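Local coordinates for C2 domain protein (Ramazzottius varieornatus, PDB 7DF2), which binds calcium ions through a C2 domain, belongs to a protein group found specifically in tardigrades and is probably secreted, at residues Y189-E193 against S194-P198; A171-E175 against D176-S180; D88-P91 against Y92-I96. One frame throughout, in Å; residues are numbered along the deposited sequence.

Interaction 1. Residues Y189-E193 against S194-P198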
ATOM      1  N   TYR A 189      -2.876   7.919  14.214  1.00 24.01           N
ATOM      2  CA  TYR A 189      -3.297   8.716  15.357  1.00 27.47           C
ATOM      3  C   TYR A 189      -4.297   7.929  16.179  1.00 24.89           C
ATOM      4  O   TYR A 189      -5.078   7.129  15.653  1.00 24.09           O
ATOM      5  CB  TYR A 189      -3.918  10.050  14.919  1.00 23.72           C
ATOM      6  CG  TYR A 189      -4.907   9.928  13.779  1.00 25.74           C
ATOM      7  CD1 TYR A 189      -4.483  10.000  12.450  1.00 23.61           C
ATOM      8  CD2 TYR A 189      -6.258   9.753  14.026  1.00 24.74           C
ATOM      9  CE1 TYR A 189      -5.395   9.876  11.405  1.00 25.35           C
ATOM     10  CE2 TYR A 189      -7.169   9.639  12.999  1.00 25.29           C
ATOM     11  CZ  TYR A 189      -6.732   9.708  11.686  1.00 23.81           C
ATOM     12  OH  TYR A 189      -7.664   9.593  10.685  1.00 22.34           O
ATOM     13  N   ASN A 190      -4.281   8.191  17.482  1.00 25.30           N
ATOM     14  CA  ASN A 190      -5.244   7.575  18.371  1.00 27.60           C
ATOM     15  C   ASN A 190      -6.645   8.087  18.073  1.00 25.89           C
ATOM     16  O   ASN A 190      -6.840   9.247  17.698  1.00 26.71           O
ATOM     17  CB  ASN A 190      -4.868   7.862  19.822  1.00 28.58           C
ATOM     18  CG  ASN A 190      -3.507   7.299  20.181  1.00 32.40           C
ATOM     19  OD1 ASN A 190      -3.300   6.094  20.130  1.00 36.64           O
ATOM     20  ND2 ASN A 190      -2.578   8.170  20.550  1.00 42.09           N
ATOM     21  N   ILE A 191      -7.618   7.198  18.232  1.00 23.53           N
ATOM     22  CA  ILE A 191      -9.031   7.510  18.057  1.00 28.10           C
ATOM     23  C   ILE A 191      -9.775   6.943  19.261  1.00 31.10           C
ATOM     24  O   ILE A 191      -9.294   5.986  19.887  1.00 29.59           O
ATOM     25  CB  ILE A 191      -9.581   6.931  16.741  1.00 26.50           C
ATOM     26  CG1 ILE A 191      -9.323   5.416  16.674  1.00 31.23           C
ATOM     27  CG2 ILE A 191      -8.986   7.683  15.545  1.00 25.96           C
ATOM     28  CD1 ILE A 191     -10.069   4.686  15.550  1.00 28.52           C
ATOM     29  N   PRO A 192     -10.930   7.493  19.623  1.00 31.55           N
ATOM     30  CA  PRO A 192     -11.704   6.908  20.726  1.00 29.26           C
ATOM     31  C   PRO A 192     -12.111   5.484  20.400  1.00 32.22           C
ATOM     32  O   PRO A 192     -12.411   5.155  19.252  1.00 31.51           O
ATOM     33  CB  PRO A 192     -12.926   7.829  20.834  1.00 32.40           C
ATOM     34  CG  PRO A 192     -12.504   9.108  20.187  1.00 31.86           C
ATOM     35  CD  PRO A 192     -11.546   8.726  19.098  1.00 35.10           C
ATOM     36  N   GLU A 193     -12.120   4.632  21.430  1.00 32.67           N
ATOM     37  CA  GLU A 193     -12.450   3.223  21.229  1.00 32.42           C
ATOM     38  C   GLU A 193     -13.804   3.052  20.548  1.00 30.45           C
ATOM     39  O   GLU A 193     -13.985   2.139  19.733  1.00 31.10           O
ATOM     40  CB  GLU A 193     -12.426   2.483  22.573  1.00 32.14           C
ATOM     41  CG  GLU A 193     -12.998   1.080  22.510  1.00 36.80           C
ATOM     42  CD  GLU A 193     -12.792   0.299  23.800  1.00 47.92           C
ATOM     43  OE1 GLU A 193     -12.279   0.883  24.781  1.00 40.43           O
ATOM     44  OE2 GLU A 193     -13.141  -0.902  23.827  1.00 43.34           O
ATOM     45  N   SER A 194     -14.770   3.919  20.875  1.00 32.61           N
ATOM     46  CA  SER A 194     -16.115   3.780  20.329  1.00 33.77           C
ATOM     47  C   SER A 194     -16.136   3.931  18.812  1.00 35.15           C
ATOM     48  O   SER A 194     -17.041   3.406  18.153  1.00 29.88           O
ATOM     49  CB  SER A 194     -17.059   4.800  20.980  1.00 31.26           C
ATOM     50  OG  SER A 194     -16.673   6.141  20.697  1.00 37.55           O
ATOM     51  N   THR A 195     -15.157   4.635  18.243  1.00 33.83           N
ATOM     52  CA  THR A 195     -15.112   4.920  16.812  1.00 30.55           C
ATOM     53  C   THR A 195     -14.246   3.938  16.038  1.00 37.11           C
ATOM     54  O   THR A 195     -14.077   4.101  14.826  1.00 29.35           O
ATOM     55  CB  THR A 195     -14.593   6.344  16.569  1.00 30.58           C
ATOM     56  OG1 THR A 195     -13.192   6.399  16.849  1.00 25.13           O
ATOM     57  CG2 THR A 195     -15.301   7.346  17.471  1.00 30.85           C
ATOM     58  N   CYS A 196     -13.689   2.932  16.703  1.00 30.54           N
ATOM     59  CA  CYS A 196     -12.736   2.039  16.062  1.00 29.61           C
ATOM     60  C   CYS A 196     -13.475   0.997  15.226  1.00 34.05           C
ATOM     61  O   CYS A 196     -14.400   0.340  15.710  1.00 31.10           O
ATOM     62  CB  CYS A 196     -11.863   1.386  17.136  1.00 31.24           C
ATOM     63  SG  CYS A 196     -10.207   0.901  16.604  1.00 34.47           S
ATOM     64  N   ARG A 197     -13.071   0.847  13.938  1.00 22.13           N
ATOM     65  CA  ARG A 197     -13.815  -0.039  13.046  1.00 24.43           C
ATOM     66  C   ARG A 197     -13.164  -1.413  13.005  1.00 33.98           C
ATOM     67  O   ARG A 197     -11.944  -1.501  12.794  1.00 29.77           O
ATOM     68  CB  ARG A 197     -13.867   0.533  11.628  1.00 29.28           C
ATOM     69  CG  ARG A 197     -14.339   1.972  11.537  1.00 29.47           C
ATOM     70  CD  ARG A 197     -13.936   2.565  10.194  1.00 31.89           C
ATOM     71  NE  ARG A 197     -12.499   2.801  10.103  1.00 32.87           N
ATOM     72  CZ  ARG A 197     -11.862   3.025   8.955  1.00 30.79           C
ATOM     73  NH1 ARG A 197     -12.548   3.029   7.824  1.00 30.56           N
ATOM     74  NH2 ARG A 197     -10.552   3.241   8.937  1.00 27.60           N
ATOM     75  N   PRO A 198     -13.926  -2.493  13.187  1.00 33.14           N
ATOM     76  CA  PRO A 198     -13.358  -3.837  13.013  1.00 39.90           C
ATOM     77  C   PRO A 198     -12.952  -4.091  11.569  1.00 35.90           C
ATOM     78  O   PRO A 198     -13.507  -3.513  10.630  1.00 44.91           O
ATOM     79  CB  PRO A 198     -14.501  -4.773  13.436  1.00 36.00           C
ATOM     80  CG  PRO A 198     -15.471  -3.903  14.196  1.00 36.58           C
ATOM     81  CD  PRO A 198     -15.342  -2.537  13.599  1.00 38.48           C
TER

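Interaction 2. Residues A171-E175 against D176-S180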
ATOM      1  N   ALA A 171       9.763   6.427  -0.954  1.00 24.05           N
ATOM      2  CA  ALA A 171       9.995   5.809  -2.261  1.00 27.57           C
ATOM      3  C   ALA A 171      10.097   4.309  -2.048  1.00 25.33           C
ATOM      4  O   ALA A 171      11.166   3.784  -1.722  1.00 28.49           O
ATOM      5  CB  ALA A 171      11.256   6.365  -2.914  1.00 29.54           C
ATOM      6  N   CYS A 172       8.988   3.611  -2.249  1.00 21.82           N
ATOM      7  CA  CYS A 172       8.876   2.204  -1.901  1.00 21.96           C
ATOM      8  C   CYS A 172       9.250   1.348  -3.103  1.00 23.67           C
ATOM      9  O   CYS A 172       8.549   1.372  -4.119  1.00 20.47           O
ATOM     10  CB  CYS A 172       7.452   1.882  -1.464  1.00 25.12           C
ATOM     11  SG  CYS A 172       7.370   0.313  -0.675  1.00 28.57           S
ATOM     12  N   ALA A 173      10.324   0.575  -2.975  1.00 23.71           N
ATOM     13  CA  ALA A 173      10.856  -0.167  -4.111  1.00 21.52           C
ATOM     14  C   ALA A 173      10.040  -1.414  -4.427  1.00 18.13           C
ATOM     15  O   ALA A 173       9.567  -2.115  -3.526  1.00 23.17           O
ATOM     16  CB  ALA A 173      12.310  -0.579  -3.841  1.00 23.86           C
ATOM     17  N   GLY A 174       9.940  -1.732  -5.725  1.00 18.47           N
ATOM     18  CA  GLY A 174       9.313  -2.980  -6.120  1.00 20.15           C
ATOM     19  C   GLY A 174      10.094  -4.187  -5.640  1.00 20.68           C
ATOM     20  O   GLY A 174      11.326  -4.160  -5.537  1.00 23.41           O
ATOM     21  N   GLU A 175       9.366  -5.267  -5.322  1.00 18.94           N
ATOM     22  CA  GLU A 175      10.037  -6.473  -4.832  1.00 24.14           C
ATOM     23  C   GLU A 175      10.847  -7.155  -5.929  1.00 27.29           C
ATOM     24  O   GLU A 175      11.924  -7.706  -5.654  1.00 25.18           O
ATOM     25  CB  GLU A 175       9.033  -7.453  -4.215  1.00 29.83           C
ATOM     26  CG  GLU A 175       8.254  -8.343  -5.188  1.00 37.15           C
ATOM     27  CD  GLU A 175       7.272  -9.304  -4.495  1.00 41.50           C
ATOM     28  OE1 GLU A 175       7.347  -9.495  -3.261  1.00 33.05           O
ATOM     29  OE2 GLU A 175       6.413  -9.873  -5.200  1.00 36.68           O
ATOM     30  N   ASP A 176      10.363  -7.115  -7.171  1.00 22.23           N
ATOM     31  CA  ASP A 176      11.037  -7.745  -8.302  1.00 25.12           C
ATOM     32  C   ASP A 176      11.993  -6.799  -9.023  1.00 28.18           C
ATOM     33  O   ASP A 176      13.086  -7.213  -9.418  1.00 28.00           O
ATOM     34  CB  ASP A 176      10.006  -8.276  -9.304  1.00 27.99           C
ATOM     35  CG  ASP A 176       9.304  -9.534  -8.827  1.00 37.49           C
ATOM     36  OD1 ASP A 176       9.719 -10.122  -7.797  1.00 34.29           O
ATOM     37  OD2 ASP A 176       8.328  -9.937  -9.493  1.00 31.99           O
ATOM     38  N   ARG A 177      11.600  -5.545  -9.230  0.71 24.73           N
ATOM     39  CA  ARG A 177      12.446  -4.522  -9.858  0.71 22.74           C
ATOM     40  C   ARG A 177      12.509  -3.337  -8.903  0.71 27.16           C
ATOM     41  O   ARG A 177      11.585  -2.513  -8.871  0.71 24.78           O
ATOM     42  CB  ARG A 177      11.906  -4.071 -11.215  0.71 29.29           C
ATOM     43  CG  ARG A 177      12.177  -4.983 -12.384  0.71 24.26           C
ATOM     44  CD  ARG A 177      11.650  -4.376 -13.678  0.71 23.55           C
ATOM     45  NE  ARG A 177      12.653  -3.525 -14.321  0.71 20.86           N
ATOM     46  CZ  ARG A 177      12.599  -2.194 -14.361  0.71 27.30           C
ATOM     47  NH1 ARG A 177      13.569  -1.516 -14.958  0.71 30.05           N
ATOM     48  NH2 ARG A 177      11.577  -1.539 -13.826  0.71 25.15           N
ATOM     49  N   ALA A 178      13.603  -3.243  -8.142  1.00 25.88           N
ATOM     50  CA  ALA A 178      13.733  -2.176  -7.155  1.00 26.72           C
ATOM     51  C   ALA A 178      13.728  -0.788  -7.780  1.00 23.62           C
ATOM     52  O   ALA A 178      13.444   0.184  -7.076  1.00 27.38           O
ATOM     53  CB  ALA A 178      15.008  -2.370  -6.330  1.00 31.11           C
ATOM     54  N   SER A 179      14.028  -0.659  -9.082  1.00 25.70           N
ATOM     55  CA  SER A 179      13.995   0.664  -9.698  1.00 24.76           C
ATOM     56  C   SER A 179      12.578   1.146  -9.980  1.00 24.33           C
ATOM     57  O   SER A 179      12.393   2.339 -10.248  1.00 25.35           O
ATOM     58  CB  SER A 179      14.804   0.694 -10.997  1.00 27.98           C
ATOM     59  OG  SER A 179      14.223  -0.144 -11.973  1.00 31.20           O
ATOM     60  N   SER A 180      11.591   0.252  -9.938  1.00 24.87           N
ATOM     61  CA  SER A 180      10.193   0.658  -9.945  1.00 21.27           C
ATOM     62  C   SER A 180       9.799   1.059  -8.526  1.00 19.13           C
ATOM     63  O   SER A 180      10.063   0.321  -7.573  1.00 20.59           O
ATOM     64  CB  SER A 180       9.314  -0.491 -10.452  1.00 27.27           C
ATOM     65  OG  SER A 180       7.955  -0.103 -10.500  1.00 27.13           O
TER
HETATM   66  O   HOH W   1      14.476  -7.426  -6.614  1.00 47.44           O

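Interaction 3. Residues D88-P91 against Y92-I96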
ATOM      1  N   ASP A  88      -0.700 -15.779   1.707  1.00 36.59           N
ATOM      2  CA  ASP A  88       0.019 -15.878   2.974  1.00 39.70           C
ATOM      3  C   ASP A  88      -0.209 -14.665   3.867  1.00 34.34           C
ATOM      4  O   ASP A  88      -0.044 -14.759   5.089  1.00 34.15           O
ATOM      5  CB  ASP A  88       1.518 -16.049   2.726  1.00 39.02           C
ATOM      6  CG  ASP A  88       1.885 -17.465   2.324  1.00 56.67           C
ATOM      7  OD1 ASP A  88       0.982 -18.234   1.920  1.00 53.52           O
ATOM      8  OD2 ASP A  88       3.085 -17.800   2.405  1.00 65.30           O
ATOM      9  N   SER A  89      -0.552 -13.516   3.286  1.00 34.02           N
ATOM     10  CA  SER A  89      -0.791 -12.306   4.070  1.00 33.89           C
ATOM     11  C   SER A  89      -2.232 -11.836   3.941  1.00 34.35           C
ATOM     12  O   SER A  89      -2.960 -11.787   4.940  1.00 31.80           O
ATOM     13  CB  SER A  89       0.171 -11.192   3.642  1.00 29.45           C
ATOM     14  OG  SER A  89       0.233 -11.086   2.229  1.00 25.20           O
ATOM     15  N   VAL A  90      -2.657 -11.486   2.734  1.00 27.18           N
ATOM     16  CA  VAL A  90      -4.018 -11.039   2.464  1.00 28.99           C
ATOM     17  C   VAL A  90      -4.306 -11.282   0.990  1.00 26.31           C
ATOM     18  O   VAL A  90      -3.522 -10.861   0.126  1.00 27.72           O
ATOM     19  CB  VAL A  90      -4.216  -9.563   2.851  1.00 32.37           C
ATOM     20  CG1 VAL A  90      -3.074  -8.707   2.337  1.00 27.60           C
ATOM     21  CG2 VAL A  90      -5.533  -9.051   2.298  1.00 29.44           C
ATOM     22  N   PRO A  91      -5.407 -11.953   0.660  1.00 30.46           N
ATOM     23  CA  PRO A  91      -5.725 -12.204  -0.749  1.00 29.88           C
ATOM     24  C   PRO A  91      -5.891 -10.900  -1.510  1.00 29.76           C
ATOM     25  O   PRO A  91      -6.421  -9.919  -0.984  1.00 27.16           O
ATOM     26  CB  PRO A  91      -7.042 -12.983  -0.681  1.00 32.87           C
ATOM     27  CG  PRO A  91      -7.095 -13.536   0.705  1.00 39.70           C
ATOM     28  CD  PRO A  91      -6.402 -12.542   1.570  1.00 38.57           C
ATOM     29  N   TYR A  92      -5.433 -10.900  -2.765  1.00 30.61           N
ATOM     30  CA  TYR A  92      -5.509  -9.694  -3.585  1.00 29.04           C
ATOM     31  C   TYR A  92      -6.942  -9.202  -3.734  1.00 31.41           C
ATOM     32  O   TYR A  92      -7.175  -7.993  -3.868  1.00 27.10           O
ATOM     33  CB  TYR A  92      -4.895  -9.960  -4.962  1.00 30.56           C
ATOM     34  CG  TYR A  92      -3.422 -10.290  -4.932  1.00 30.76           C
ATOM     35  CD1 TYR A  92      -2.549  -9.606  -4.100  1.00 28.09           C
ATOM     36  CD2 TYR A  92      -2.897 -11.282  -5.752  1.00 29.55           C
ATOM     37  CE1 TYR A  92      -1.193  -9.903  -4.084  1.00 23.62           C
ATOM     38  CE2 TYR A  92      -1.562 -11.588  -5.736  1.00 31.28           C
ATOM     39  CZ  TYR A  92      -0.712 -10.904  -4.905  1.00 26.50           C
ATOM     40  OH  TYR A  92       0.625 -11.215  -4.907  1.00 32.99           O
ATOM     41  N   SER A  93      -7.919 -10.114  -3.679  1.00 29.44           N
ATOM     42  CA  SER A  93      -9.319  -9.704  -3.766  1.00 30.82           C
ATOM     43  C   SER A  93      -9.749  -8.806  -2.609  1.00 29.01           C
ATOM     44  O   SER A  93     -10.790  -8.150  -2.707  1.00 31.27           O
ATOM     45  CB  SER A  93     -10.221 -10.937  -3.803  1.00 38.16           C
ATOM     46  OG  SER A  93     -10.015 -11.728  -2.647  1.00 42.39           O
ATOM     47  N   ASN A  94      -8.994  -8.763  -1.517  1.00 26.52           N
ATOM     48  CA  ASN A  94      -9.336  -7.903  -0.392  1.00 28.57           C
ATOM     49  C   ASN A  94      -8.673  -6.533  -0.461  1.00 25.60           C
ATOM     50  O   ASN A  94      -8.987  -5.668   0.366  1.00 25.59           O
ATOM     51  CB  ASN A  94      -8.967  -8.585   0.927  1.00 29.95           C
ATOM     52  CG  ASN A  94      -9.700  -9.904   1.115  1.00 48.33           C
ATOM     53  OD1 ASN A  94      -9.174 -10.847   1.707  1.00 45.49           O
ATOM     54  ND2 ASN A  94     -10.914  -9.982   0.585  1.00 38.26           N
ATOM     55  N   TYR A  95      -7.765  -6.317  -1.409  1.00 27.36           N
ATOM     56  CA  TYR A  95      -7.183  -4.993  -1.573  1.00 22.41           C
ATOM     57  C   TYR A  95      -8.232  -4.017  -2.104  1.00 21.79           C
ATOM     58  O   TYR A  95      -9.263  -4.407  -2.660  1.00 23.60           O
ATOM     59  CB  TYR A  95      -6.002  -5.023  -2.549  1.00 20.30           C
ATOM     60  CG  TYR A  95      -4.715  -5.655  -2.069  1.00 21.96           C
ATOM     61  CD1 TYR A  95      -4.688  -6.922  -1.483  1.00 20.17           C
ATOM     62  CD2 TYR A  95      -3.501  -4.992  -2.257  1.00 21.34           C
ATOM     63  CE1 TYR A  95      -3.476  -7.505  -1.080  1.00 22.26           C
ATOM     64  CE2 TYR A  95      -2.299  -5.564  -1.863  1.00 19.61           C
ATOM     65  CZ  TYR A  95      -2.291  -6.817  -1.280  1.00 19.46           C
ATOM     66  OH  TYR A  95      -1.085  -7.347  -0.889  1.00 21.37           O
ATOM     67  N   ILE A  96      -7.943  -2.729  -1.959  1.00 21.66           N
ATOM     68  CA  ILE A  96      -8.787  -1.662  -2.496  1.00 20.08           C
ATOM     69  C   ILE A  96      -8.227  -1.221  -3.843  1.00 20.27           C
ATOM     70  O   ILE A  96      -7.041  -0.877  -3.938  1.00 21.21           O
ATOM     71  CB  ILE A  96      -8.845  -0.471  -1.524  1.00 20.50           C
ATOM     72  CG1 ILE A  96      -9.212  -0.934  -0.109  1.00 31.13           C
ATOM     73  CG2 ILE A  96      -9.774   0.628  -2.070  1.00 21.49           C
ATOM     74  CD1 ILE A  96     -10.508  -1.674  -0.032  1.00 36.01           C
TER
HETATM   75  O   HOH W   2      -1.030  -9.796   0.053  1.00 23.66           O

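Interaction 1. Residues Y189-E193 against S194-P198
Thr195 folds back on Pro192 and grips its carbonyl oxygen twice. The hydroxyl OG1 reaches Pro192 O at 2.8 Å, in the carbonyl plane and on a lone pair, while the amide N of Thr195 reaches the same oxygen at 3.0 Å from well above that plane, 51° out of it. The hydroxyl can do this because chi1 of 72° sets OG1 between the threonine's own backbone N and carbonyl carbon, turned back toward the proline. One residue on, Cys196 N bonds to Glu193 O at 3.1 Å, so two successive i to i+3 bonds wind residues 193-195 into a short 3-10 turn. Proline suits the place just before the turn: its ring restrains phi, it has no N-H to satisfy, and its carbonyl is the acceptor used.

Beside the turn, Ile191 CD1 lies 3.9 Å from Cys196 SG, and its CB stands 3.7 Å from Thr195 OG1. Beyond this shell, a disulfide joins Cys196 to Cys119, and Arg197 makes a salt bridge to Asp117; both tie the turn to strand 107-119. Thus a carbonyl oxygen accepting two hydrogen bonds, a small apolar patch and a covalent link probably hold the chain's turn beyond strand 181-190.

Interaction 2. Residues A171-E175 against D176-S180
Gly174 and Ser180 face each other across the loop, joined by the main-chain hydrogen bond that closes it: Gly174 N to Ser180 O, 2.8 Å. Within the loop, Ser180 N returns to Arg177 O at 3.0 Å, closing a type I beta turn over 177-180. Two CA-H...O contacts add to these, from Ala173 CA to Ser180 O and from Ala178 CA to Gly174 O at 3.5 Å. A water gives a hydrogen to Glu175 O at 2.7 Å and a weaker one to Asp176 O.

Packing between side chains is slight. The methyls Ala173 CB and Ala178 CB meet at 4.1 Å, and such small side chains let the end of strand 170-173 and the returning loop come close. At Gly174 a side chain would point into the loop and run against Arg177 O, which is consistent with a glycine here.

The carboxylates of Glu175 and Asp176 run alongside one another, their planes 26° apart and Glu175 OE2 4.2 Å from Asp176 OD1. The mutual repulsion is probably offset by Lys142, whose NZ forms salt bridges to both; Asn145 also donates to Glu175 OE2.

The loop thus links edge strand 170-173 to its antiparallel neighbour 181-190, as a beta hairpin. Asp144 binds the amides of Asp176 and Arg177, Tyr146 bonds to Ser180 OG, and Cys172 is disulfide-linked to Cys148, so strand 139-150 of the other sheet holds it too.

Interaction 3. Residues D88-P91 against Y92-I96
Pro91 leads into a single 3-10 turn, residues 92-94, in the loop that joins strands 70-77 and 96-100 of the C2 beta-sandwich. Its carbonyl accepts the amide of Asn94, Pro91 O to Asn94 N 2.9 Å with a 160° angle at the hydrogen, and its ring, which has no N-H to satisfy, reaches Ser93, Pro91 CB lying 3.8 Å from Ser93 OG.

Val90, just before it, spreads its two branches. A chi1 of 46° sets CG1 between the backbone N and the carbonyl carbon, where it reaches Tyr95 CE1 at 3.6 Å, and leaves CG2 anti to N, 3.7 Å from Asn94 CB. A beta-branched residue suits a place with a partner for each methyl.

A water in the plane of the Tyr95 ring lies 2.6 Å from Tyr95 OH and donates to Val90 O at 2.7 Å and to Ser89 OG. A leucine in place of Tyr95 would probably leave this water without its phenol partner and open a gap beside Val90 CG1. Phe85 lies against both Tyr92 and Tyr95, and Arg131 makes a cation-pi contact with Tyr92. The Tyr95 ring presents its edge to the carbonyl oxygens of Val90 and Pro91, with CD1 3.5 Å from Pro91 O.

In the fold
Along the chain come interaction 3, then interaction 2, then interaction 1, none touching another. Interactions 1 and 2 share a sheet: 2 is the turn between strands 170-173 and 181-190, and 1 follows the far end of the latter, their centres 33 Å apart, on opposite sides of the chain's centre. Interaction 3 precedes strand 96-100 in the other sheet, its centre about 19 Å from that of interaction 2 and 23 Å from that of interaction 1. Interactions 1 and 3 lie away from the calcium sites; the side chain of Arg177 is about 13 Å from a bound calcium ion, outside its site. Interactions 2 and 3 shape strand connections, interaction 1 the chain leaving the last strand.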